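Local structure of RagA protein (Porphyromonas gingivalis, 6SLN) at residues 872-875 with 876-879; 890-893 with 894-897. The protein probably imports peptides across the outer membrane as a TonB-dependent receptor, a plugged beta-barrel that is seen here with a peptide bound. All blocks are in the same frame, centred on the assembly; numbering follows the deposited sequence.

Contact 1: residues 872-875 with 876-879; sequences INND and RYFT
Where strand 857-873 of the TonB-dependent receptor barrel gives way to the short helix 874-879, N873 and R876 meet in a local helix N-cap contact, buried and beside the bound peptide. N873 sits at the N-cap position: its OD1 takes a weak capping bond from R876 N at 3.4 Å, and the same N-H also makes a weak, bent backbone bond to N873 O. With CG anti to the backbone N (chi1 -167°), the N873 amide lies against the aliphatic part of R876, ND2 being 3.6 Å from R876 CG. The amide and guanidinium planes stand almost perpendicular, 83° apart, and E922 OE2 bridges the two groups, accepting from N873 ND2 and forming a salt bridge with R876 NH1; E880 takes R876 NE. One residue on, Y877 N donates to N874 O at 2.8 Å, approaching from above the carbonyl plane. The N874 side chain runs alongside that of Y877, and its ND2, 3.9 Å from F878 CE2, donates to the backbone of the bound peptide. Y877 and F878 also pack on that peptide, so helix 874-879 supplies part of the peptide-contacting surface. D875 turns its carboxylate elsewhere, OD1 accepting from N981 N and bonding to Y385 OH. Its carbonyl O is gripped by two backbone donors, a 3-10-like bond from F878 N and an alpha-helical one from T879 N. The former comes from above the carbonyl plane, whereas T879 N, 3.0 Å from D875 O, lies within it. The same oxygen also sits near the plane of the F878 ring, at its edge, with CD2 3.7 Å from D875 O.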
loop_
_atom_site.group_PDB
_atom_site.type_symbol
_atom_site.label_atom_id
_atom_site.label_comp_id
_atom_site.label_asym_id
_atom_site.label_seq_id
_atom_site.Cartn_x
_atom_site.Cartn_y
_atom_site.Cartn_z
ATOM N N ILE A 872 -12.244 33.658 20.846
ATOM C CA ILE A 872 -13.335 34.096 19.988
ATOM C C ILE A 872 -14.293 32.923 19.845
ATOM O O ILE A 872 -13.890 31.829 19.442
ATOM C CB ILE A 872 -12.817 34.572 18.624
ATOM C CG1 ILE A 872 -11.832 35.711 18.825
ATOM C CG2 ILE A 872 -13.967 34.971 17.699
ATOM C CD1 ILE A 872 -10.954 35.939 17.658
ATOM N N ASN A 873 -15.555 33.141 20.210
ATOM C CA ASN A 873 -16.579 32.115 20.110
ATOM C C ASN A 873 -17.166 32.170 18.713
ATOM O O ASN A 873 -18.204 32.782 18.469
ATOM C CB ASN A 873 -17.651 32.298 21.168
ATOM C CG ASN A 873 -18.541 31.083 21.286
ATOM O OD1 ASN A 873 -18.657 30.309 20.335
ATOM N ND2 ASN A 873 -19.156 30.891 22.459
ATOM N N ASN A 874 -16.506 31.473 17.793
ATOM C CA ASN A 874 -16.969 31.438 16.416
ATOM C C ASN A 874 -18.405 30.955 16.314
ATOM O O ASN A 874 -19.144 31.432 15.445
ATOM C CB ASN A 874 -16.052 30.542 15.602
ATOM C CG ASN A 874 -15.870 31.008 14.190
ATOM O OD1 ASN A 874 -14.832 30.760 13.602
ATOM N ND2 ASN A 874 -16.860 31.670 13.632
ATOM N N ASP A 875 -18.805 30.000 17.167
ATOM C CA ASP A 875 -20.180 29.487 17.142
ATOM C C ASP A 875 -21.177 30.631 17.233
ATOM O O ASP A 875 -22.163 30.681 16.483
ATOM C CB ASP A 875 -20.428 28.515 18.299
ATOM C CG ASP A 875 -20.013 27.088 17.989
ATOM O OD1 ASP A 875 -19.359 26.852 16.953
ATOM O OD2 ASP A 875 -20.330 26.199 18.813
ATOM N N ARG A 876 -20.925 31.572 18.146
ATOM C CA ARG A 876 -21.853 32.677 18.312
ATOM C C ARG A 876 -21.921 33.564 17.075
ATOM O O ARG A 876 -22.892 34.311 16.930
ATOM C CB ARG A 876 -21.507 33.485 19.574
ATOM C CG ARG A 876 -21.783 32.703 20.866
ATOM C CD ARG A 876 -21.648 33.498 22.154
ATOM N NE ARG A 876 -22.032 34.887 21.961
ATOM C CZ ARG A 876 -21.175 35.902 22.038
ATOM N NH1 ARG A 876 -19.898 35.662 22.310
ATOM N NH2 ARG A 876 -21.579 37.150 21.830
ATOM N N TYR A 877 -20.966 33.465 16.150
ATOM C CA TYR A 877 -21.122 34.193 14.893
ATOM C C TYR A 877 -22.280 33.636 14.080
ATOM O O TYR A 877 -22.848 34.354 13.248
ATOM C CB TYR A 877 -19.821 34.166 14.065
ATOM C CG TYR A 877 -19.953 34.785 12.687
ATOM C CD1 TYR A 877 -20.300 34.022 11.579
ATOM C CD2 TYR A 877 -19.733 36.129 12.494
ATOM C CE1 TYR A 877 -20.430 34.594 10.321
ATOM C CE2 TYR A 877 -19.847 36.708 11.241
ATOM C CZ TYR A 877 -20.200 35.942 10.162
ATOM O OH TYR A 877 -20.315 36.534 8.925
ATOM N N PHE A 878 -22.638 32.374 14.310
ATOM C CA PHE A 878 -23.788 31.761 13.672
ATOM C C PHE A 878 -25.042 31.905 14.522
ATOM O O PHE A 878 -26.079 32.354 14.026
ATOM C CB PHE A 878 -23.490 30.296 13.395
ATOM C CG PHE A 878 -22.334 30.111 12.500
ATOM C CD1 PHE A 878 -22.513 30.089 11.130
ATOM C CD2 PHE A 878 -21.045 29.994 13.018
ATOM C CE1 PHE A 878 -21.435 29.937 10.290
ATOM C CE2 PHE A 878 -19.953 29.837 12.183
ATOM C CZ PHE A 878 -20.148 29.812 10.823
ATOM N N THR A 879 -24.955 31.567 15.811
ATOM C CA THR A 879 -26.160 31.549 16.627
ATOM C C THR A 879 -26.721 32.945 16.904
ATOM O O THR A 879 -27.898 33.067 17.251
ATOM C CB THR A 879 -25.879 30.839 17.939
ATOM O OG1 THR A 879 -24.733 31.442 18.547
ATOM C CG2 THR A 879 -25.610 29.393 17.686
#

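Contact 2: residues 890-893 with 894-897; sequences KDKM and LLNA
N896 N donates to M893 O at 2.9 Å (152°), the shortest hydrogen bond between 890-893 and 894-897, and it is the last of three that wind the short 3-10 segment 892-895. Before it come L894 N to D891 O at 3.0 Å and L895 N to K892 O, all with the i to i+3 spacing of a 3-10 helix. An Asx turn opens the segment: M893 N donates to D891 OD1 at 2.7 Å, nearly straight at 165°. With CG anti to the backbone N (chi1 -172°), the D891 carboxylate reaches M893 N and accepts on the anti lone pair of OD1, while OD2 has a weak bond to N238.

L894 is the main apolar side chain of the turn and divides its two methyls between two neighbours. CD1 rests against the aliphatic stem of K890, 3.8 Å from CB, and CD2 lies 3.9 Å from M893 CG with the sulfur close by; F248 of helix 242-252 also meets this leucine. The K890 chain is kinked at chi2, and its ammonium is carried off to the carbonyls of L885 and N881. On the surface, L895 CD1 lies beside K892 CB at 4.1 Å. K892 itself reaches E244 in a salt bridge, which ties the 3-10 segment to helix 242-252. Thus the loop between helix 874-879 and strand 921-937 is joined to an earlier part of the chain by both apolar and charged contacts. At the far end, N896 lays its CB 3.7 Å from M893 O.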
loop_
_atom_site.group_PDB
_atom_site.type_symbol
_atom_site.label_atom_id
_atom_site.label_comp_id
_atom_site.label_asym_id
_atom_site.label_seq_id
_atom_site.Cartn_x
_atom_site.Cartn_y
_atom_site.Cartn_z
ATOM N N LYS A 890 -31.200 29.775 15.970
ATOM C CA LYS A 890 -30.544 30.959 16.502
ATOM C C LYS A 890 -30.860 31.126 17.982
ATOM O O LYS A 890 -31.794 30.523 18.516
ATOM C CB LYS A 890 -30.978 32.217 15.739
ATOM C CG LYS A 890 -30.692 32.174 14.260
ATOM C CD LYS A 890 -29.223 32.481 13.972
ATOM C CE LYS A 890 -28.838 32.115 12.538
ATOM N NZ LYS A 890 -29.672 32.756 11.471
ATOM N N ASP A 891 -30.062 31.965 18.636
ATOM C CA ASP A 891 -30.308 32.335 20.023
ATOM C C ASP A 891 -31.628 33.100 20.165
ATOM O O ASP A 891 -31.950 33.970 19.347
ATOM C CB ASP A 891 -29.144 33.179 20.541
ATOM C CG ASP A 891 -29.229 33.450 22.024
ATOM O OD1 ASP A 891 -30.269 33.988 22.471
ATOM O OD2 ASP A 891 -28.246 33.144 22.741
ATOM N N LYS A 892 -32.389 32.775 21.225
ATOM C CA LYS A 892 -33.660 33.447 21.506
ATOM C C LYS A 892 -33.547 34.969 21.481
ATOM O O LYS A 892 -34.556 35.652 21.281
ATOM C CB LYS A 892 -34.208 33.023 22.880
ATOM C CG LYS A 892 -34.872 31.658 22.935
ATOM C CD LYS A 892 -35.064 31.186 24.372
ATOM C CE LYS A 892 -35.648 29.766 24.444
ATOM N NZ LYS A 892 -37.122 29.676 24.182
ATOM N N MET A 893 -32.343 35.518 21.677
ATOM C CA MET A 893 -32.192 36.969 21.702
ATOM C C MET A 893 -32.658 37.615 20.402
ATOM O O MET A 893 -33.161 38.747 20.422
ATOM C CB MET A 893 -30.739 37.329 22.010
ATOM C CG MET A 893 -29.726 36.729 21.020
ATOM S SD MET A 893 -28.218 37.699 20.813
ATOM C CE MET A 893 -27.477 37.461 22.420
ATOM N N LEU A 894 -32.535 36.919 19.266
ATOM C CA LEU A 894 -32.897 37.567 18.011
ATOM C C LEU A 894 -34.396 37.804 17.889
ATOM O O LEU A 894 -34.828 38.474 16.946
ATOM C CB LEU A 894 -32.394 36.762 16.816
ATOM C CG LEU A 894 -30.881 36.498 16.846
ATOM C CD1 LEU A 894 -30.337 35.979 15.506
ATOM C CD2 LEU A 894 -30.097 37.736 17.318
ATOM N N LEU A 895 -35.197 37.280 18.818
ATOM C CA LEU A 895 -36.616 37.589 18.805
ATOM C C LEU A 895 -36.873 39.011 19.269
ATOM O O LEU A 895 -37.913 39.579 18.920
ATOM C CB LEU A 895 -37.384 36.608 19.687
ATOM C CG LEU A 895 -37.154 35.139 19.370
ATOM C CD1 LEU A 895 -37.409 34.287 20.608
ATOM C CD2 LEU A 895 -38.044 34.725 18.224
ATOM N N ASN A 896 -35.944 39.595 20.034
ATOM C CA ASN A 896 -36.040 40.977 20.484
ATOM C C ASN A 896 -35.203 41.937 19.629
ATOM O O ASN A 896 -34.764 42.980 20.122
ATOM C CB ASN A 896 -35.639 41.077 21.956
ATOM C CG ASN A 896 -36.416 42.153 22.689
ATOM O OD1 ASN A 896 -37.351 42.739 22.140
ATOM N ND2 ASN A 896 -36.033 42.422 23.931
ATOM N N ALA A 897 -34.979 41.603 18.357
ATOM C CA ALA A 897 -34.251 42.485 17.454
ATOM C C ALA A 897 -34.953 43.830 17.319
ATOM O O ALA A 897 -36.179 43.934 17.459
ATOM C CB ALA A 897 -34.117 41.848 16.073
#

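Contact 1 precedes contact 2 along the chain, and their centres are about 14 Å apart on the same side of the chain's centre. Contact 1 turns strand 857-873 into helix 874-879; contact 2 lies farther out, in the long loop running from that helix to strand 921-937. The two touch directly: D891 N is 2.8 Å from T879 O in a probable hydrogen bond, which would fasten the loop to the last residue of the helix, and K890 packs beside F878 O. The chain thus runs from the end of a barrel strand, through the peptide-contacting helix, to a loop turn that meets this helix again at T879 and D891.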